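Local coordinates for uncharacterized protein MJ0754 (Methanocaldococcus jannaschii, PDB 3Q4N), which is of unknown function but adopts a ferritin-like four-helix bundle that binds metal at a dinuclear centre, at residues L8-I13 / L65-I70. Residues are numbered along the deposited sequence; the frame is centred on the assembly and turned at random.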
loop_
_atom_site.group_PDB
_atom_site.type_symbol
_atom_site.label_atom_id
_atom_site.label_comp_id
_atom_site.label_asym_id
_atom_site.label_seq_id
_atom_site.Cartn_x
_atom_site.Cartn_y
_atom_site.Cartn_z
ATOM N N LEU B 8 13.800 22.940 -15.223
ATOM C CA LEU B 8 13.552 22.725 -16.668
ATOM C C LEU B 8 14.855 22.134 -17.288
ATOM O O LEU B 8 15.912 22.214 -16.643
ATOM C CB LEU B 8 13.079 24.049 -17.337
ATOM C CG LEU B 8 11.617 24.514 -17.064
ATOM C CD1 LEU B 8 11.460 25.397 -15.810
ATOM C CD2 LEU B 8 10.950 25.191 -18.290
ATOM N N PRO B 9 14.805 21.530 -18.515
ATOM C CA PRO B 9 13.803 21.445 -19.592
ATOM C C PRO B 9 12.856 20.220 -19.471
ATOM O O PRO B 9 12.559 19.775 -18.345
ATOM C CB PRO B 9 14.684 21.310 -20.839
ATOM C CG PRO B 9 15.847 20.446 -20.346
ATOM C CD PRO B 9 15.940 20.631 -18.826
ATOM N N LYS B 10 12.405 19.679 -20.610
ATOM C CA LYS B 10 11.348 18.653 -20.623
ATOM C C LYS B 10 11.877 17.272 -20.955
ATOM O O LYS B 10 12.491 17.079 -22.001
ATOM C CB LYS B 10 10.224 19.034 -21.586
ATOM C CG LYS B 10 8.946 18.238 -21.398
ATOM C CD LYS B 10 7.749 19.067 -21.786
ATOM C CE LYS B 10 7.959 19.676 -23.153
ATOM N NZ LYS B 10 7.195 20.938 -23.306
ATOM N N GLN B 11 11.582 16.317 -20.070
ATOM C CA GLN B 11 12.172 14.970 -20.099
ATOM C C GLN B 11 11.238 13.820 -20.544
ATOM O O GLN B 11 10.061 14.051 -20.859
ATOM C CB GLN B 11 12.809 14.662 -18.737
ATOM C CG GLN B 11 14.124 15.389 -18.508
ATOM C CD GLN B 11 14.637 15.245 -17.090
ATOM O OE1 GLN B 11 15.131 14.175 -16.687
ATOM N NE2 GLN B 11 14.541 16.334 -16.322
ATOM N N PRO B 12 11.787 12.584 -20.615
ATOM C CA PRO B 12 11.046 11.334 -20.950
ATOM C C PRO B 12 9.938 10.833 -19.946
ATOM O O PRO B 12 10.253 10.227 -18.899
ATOM C CB PRO B 12 12.179 10.290 -21.098
ATOM C CG PRO B 12 13.418 10.918 -20.427
ATOM C CD PRO B 12 13.257 12.382 -20.671
ATOM N N ILE B 13 8.662 11.061 -20.285
ATOM C CA ILE B 13 7.518 10.602 -19.458
ATOM C C ILE B 13 6.866 9.313 -20.000
ATOM O O ILE B 13 6.651 9.182 -21.203
ATOM C CB ILE B 13 6.433 11.720 -19.265
ATOM C CG1 ILE B 13 5.672 11.523 -17.960
ATOM C CG2 ILE B 13 5.443 11.781 -20.427
ATOM C CD1 ILE B 13 6.264 12.279 -16.804
ATOM N N LEU B 65 1.776 18.462 -14.055
ATOM C CA LEU B 65 0.729 18.094 -14.967
ATOM C C LEU B 65 0.709 19.144 -16.045
ATOM O O LEU B 65 0.456 18.842 -17.206
ATOM C CB LEU B 65 -0.627 18.028 -14.263
ATOM C CG LEU B 65 -0.847 17.205 -12.981
ATOM C CD1 LEU B 65 -2.258 16.637 -12.955
ATOM C CD2 LEU B 65 0.147 16.069 -12.845
ATOM N N GLU B 66 0.994 20.381 -15.655
ATOM C CA GLU B 66 1.063 21.486 -16.591
ATOM C C GLU B 66 2.287 21.320 -17.470
ATOM O O GLU B 66 2.194 21.361 -18.696
ATOM C CB GLU B 66 1.180 22.806 -15.841
ATOM C CG GLU B 66 -0.065 23.228 -15.105
ATOM C CD GLU B 66 0.132 24.542 -14.366
ATOM O OE1 GLU B 66 1.176 24.694 -13.666
ATOM O OE2 GLU B 66 -0.765 25.416 -14.476
ATOM N N LYS B 67 3.434 21.124 -16.828
ATOM C CA LYS B 67 4.712 21.059 -17.518
ATOM C C LYS B 67 4.734 19.945 -18.552
ATOM O O LYS B 67 5.403 20.079 -19.559
ATOM C CB LYS B 67 5.842 20.839 -16.508
ATOM C CG LYS B 67 7.072 21.703 -16.713
ATOM C CD LYS B 67 7.871 21.319 -17.949
ATOM C CE LYS B 67 9.319 21.713 -17.797
ATOM N NZ LYS B 67 9.969 20.793 -16.814
ATOM N N TYR B 68 4.017 18.852 -18.305
ATOM C CA TYR B 68 4.093 17.681 -19.170
ATOM C C TYR B 68 2.798 17.464 -19.893
ATOM O O TYR B 68 2.657 16.501 -20.646
ATOM C CB TYR B 68 4.473 16.430 -18.379
ATOM C CG TYR B 68 5.936 16.383 -18.047
ATOM C CD1 TYR B 68 6.793 15.519 -18.716
ATOM C CD2 TYR B 68 6.473 17.216 -17.081
ATOM C CE1 TYR B 68 8.172 15.477 -18.415
ATOM C CE2 TYR B 68 7.840 17.190 -16.775
ATOM C CZ TYR B 68 8.690 16.319 -17.441
ATOM O OH TYR B 68 10.045 16.298 -17.130
ATOM N N ASN B 69 1.856 18.369 -19.660
ATOM C CA ASN B 69 0.563 18.340 -20.338
ATOM C C ASN B 69 -0.142 16.996 -20.174
ATOM O O ASN B 69 0.048 16.082 -20.970
ATOM C CB ASN B 69 0.737 18.677 -21.828
ATOM C CG ASN B 69 -0.509 19.311 -22.448
ATOM O OD1 ASN B 69 -1.653 19.113 -21.978
ATOM N ND2 ASN B 69 -0.292 20.076 -23.523
ATOM N N ILE B 70 -0.931 16.889 -19.114
ATOM C CA ILE B 70 -1.686 15.685 -18.786
ATOM C C ILE B 70 -3.020 16.146 -18.203
ATOM O O ILE B 70 -3.036 16.937 -17.256
ATOM C CB ILE B 70 -0.940 14.793 -17.744
ATOM C CG1 ILE B 70 0.390 14.276 -18.299
ATOM C CG2 ILE B 70 -1.800 13.608 -17.317
ATOM C CD1 ILE B 70 1.316 13.653 -17.252
#
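Y68 reaches out from the end of helix 45-68 to meet K10, Q11 and I13 of the chain that leads into helix 15-42. Its CG lies anti to the carbonyl carbon (chi1 -77°), which carries the phenol across to the loop. Beyond CB and CG, the ring carbon CD1 meets I13 CD1 obliquely, at 3.8 Å, with I13 CB almost as near, and one more carbon along CE1 has the O of Q11 at the ring edge, 3.4 Å away. K10 CG sits over one face, offset toward the rim, 4.1 Å from Y68 CE1, the two side chains running past each other in opposite directions. At the tip, Y68 OH takes a weak hydrogen bond from Q11 N (3.3 Å), while its stronger partner is D131 of helix 130-155. In this ferritin-like four-helix bundle the contact lies at one end, where the N-terminal segment passes over the close of helix 45-68; a Schellman motif at N69 ends that helix. K67, bent at chi2 and chi4, swings its ammonium to P9, and NZ donates to P9 O over 3.2 Å from well above the carbonyl plane; NZ also has a weak bond to S7 O. A leucine in its place would probably leave P9 O without this donor and remove the charged tip that ties the loop to the helix end. L8 CG lies 3.7 Å from K67 CE, the side chains crossing at a slant. K10 CD also comes within 3.4 Å of the backbone O of K67.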